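Local coordinates for protein histone-lysine N-methyltransferase, H3 lysine-9 specific SUVH6 (Arabidopsis thaliana, PDB 6A5K) that writes the H3K9 methyl mark on histone H3 with S-adenosylmethionine as methyl donor and probably binds methylated DNA through its SRA domain, at residues G62-G67 with G96-K101. The protein carries 1 engineered substitution. Sequence-based numbering, arbitrary orientation.
Sequences GVHILG and GIDYMK
The imidazole of H64 has the backbone carbonyl O of Y99 over one face, 3.0 Å above the ring plane and offset toward the rim, and the carboxylate of D98 at its edge. There H64 NE2 donates to D98 OD1 at 2.8 Å. The acceptor lies almost in the ring plane, but the carboxylate is turned 62° from the ring and receives the proton on its syn side, 30° out of its own plane. Y99 O, though near H64 NE2, is too poorly angled to bond. D98 has further donors: weakly Y99 N of its own strand to OD1, and K91 N of a neighbouring loop to OD2. An asparagine here, uncharged and with one acceptor oxygen in its amide, would probably leave either H64 NE2 or K91 N opposite an NH2. Beside this polar pair, the selenomethionine M100 runs past H64 in the opposite direction, M100 CB 3.6 Å from H64 CB. Extended beyond CG (chi3 -160°), it brings M100 CE to a tight 3.5 Å from L66 CB, the two side chains crossing at about a right angle. The contact joins the loop after helix 44-54 to strand 97-102 at the SRA domain surface, where T109 of strand 105-113 touches both H64 and M100. A buried carboxylate accepting from NE2 would favour keeping the proton there and might stabilise an imidazolium.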
# COMPACT_ATOMS: atom_id res chain seq x y z
N GLY A 62 -2.95 -2.56 -26.64
CA GLY A 62 -3.42 -2.54 -28.01
C GLY A 62 -4.90 -2.22 -28.15
O GLY A 62 -5.43 -2.20 -29.26
N VAL A 63 -5.58 -1.99 -27.03
CA VAL A 63 -7.01 -1.67 -27.06
C VAL A 63 -7.42 -0.54 -26.12
O VAL A 63 -6.82 -0.36 -25.05
CB VAL A 63 -7.88 -2.90 -26.73
CG1 VAL A 63 -7.65 -4.03 -27.74
CG2 VAL A 63 -7.62 -3.39 -25.32
N HIS A 64 -8.43 0.21 -26.52
CA HIS A 64 -9.07 1.21 -25.67
C HIS A 64 -10.33 0.62 -25.06
O HIS A 64 -11.02 -0.17 -25.70
CB HIS A 64 -9.43 2.48 -26.46
CG HIS A 64 -8.31 3.47 -26.57
ND1 HIS A 64 -7.30 3.36 -27.49
CD2 HIS A 64 -8.05 4.60 -25.86
CE1 HIS A 64 -6.46 4.38 -27.35
NE2 HIS A 64 -6.90 5.14 -26.37
N ILE A 65 -10.63 1.00 -23.82
CA ILE A 65 -11.82 0.52 -23.12
C ILE A 65 -12.78 1.66 -22.76
O ILE A 65 -12.36 2.66 -22.19
CB ILE A 65 -11.44 -0.24 -21.83
CG1 ILE A 65 -10.54 -1.43 -22.16
CG2 ILE A 65 -12.69 -0.69 -21.09
CD1 ILE A 65 -9.94 -2.10 -20.94
N LEU A 66 -14.06 1.49 -23.08
CA LEU A 66 -15.07 2.44 -22.64
C LEU A 66 -15.78 1.93 -21.39
O LEU A 66 -16.36 0.85 -21.39
CB LEU A 66 -16.09 2.70 -23.75
CG LEU A 66 -16.95 3.97 -23.63
CD1 LEU A 66 -16.09 5.22 -23.56
CD2 LEU A 66 -17.94 4.05 -24.80
N GLY A 67 -15.72 2.72 -20.31
CA GLY A 67 -16.39 2.36 -19.08
C GLY A 67 -15.48 1.68 -18.07
O GLY A 67 -14.30 2.01 -17.96
N GLY A 96 -3.83 14.86 -21.08
CA GLY A 96 -4.88 14.74 -20.08
C GLY A 96 -6.10 13.97 -20.56
O GLY A 96 -6.84 13.43 -19.74
N ILE A 97 -6.32 13.92 -21.87
CA ILE A 97 -7.50 13.26 -22.41
C ILE A 97 -7.16 12.06 -23.28
O ILE A 97 -6.34 12.15 -24.19
CB ILE A 97 -8.36 14.23 -23.26
CG1 ILE A 97 -8.73 15.47 -22.45
CG2 ILE A 97 -9.63 13.53 -23.75
CD1 ILE A 97 -9.34 16.58 -23.29
N ASP A 98 -7.79 10.93 -22.99
CA ASP A 98 -7.69 9.74 -23.82
C ASP A 98 -9.07 9.46 -24.42
O ASP A 98 -10.11 9.64 -23.76
CB ASP A 98 -7.20 8.54 -23.02
CG ASP A 98 -6.67 7.41 -23.91
OD1 ASP A 98 -6.49 7.64 -25.12
OD2 ASP A 98 -6.41 6.31 -23.38
N TYR A 99 -9.05 8.98 -25.66
CA TYR A 99 -10.27 8.79 -26.43
C TYR A 99 -10.17 7.63 -27.41
O TYR A 99 -9.10 7.07 -27.65
CB TYR A 99 -10.63 10.07 -27.17
CG TYR A 99 -9.57 10.60 -28.10
CD1 TYR A 99 -8.61 11.50 -27.65
CD2 TYR A 99 -9.53 10.22 -29.44
CE1 TYR A 99 -7.63 11.99 -28.50
CE2 TYR A 99 -8.56 10.70 -30.29
CZ TYR A 99 -7.61 11.59 -29.82
OH TYR A 99 -6.64 12.09 -30.66
N MSE A 100 -11.31 7.26 -27.98
CA MSE A 100 -11.36 6.13 -28.89
C MSE A 100 -12.43 6.35 -29.95
O MSE A 100 -13.35 7.15 -29.76
CB MSE A 100 -11.61 4.82 -28.13
CG MSE A 100 -13.07 4.56 -27.78
SE MSE A 100 -13.34 2.91 -26.73
CE MSE A 100 -15.24 2.68 -27.12
N LYS A 101 -12.30 5.63 -31.06
CA LYS A 101 -13.28 5.66 -32.13
C LYS A 101 -14.63 5.20 -31.59
O LYS A 101 -14.71 4.24 -30.83
CB LYS A 101 -12.80 4.77 -33.28
CG LYS A 101 -13.55 4.91 -34.58
CD LYS A 101 -12.86 4.14 -35.70
CE LYS A 101 -13.34 4.62 -37.07
NZ LYS A 101 -12.40 4.23 -38.16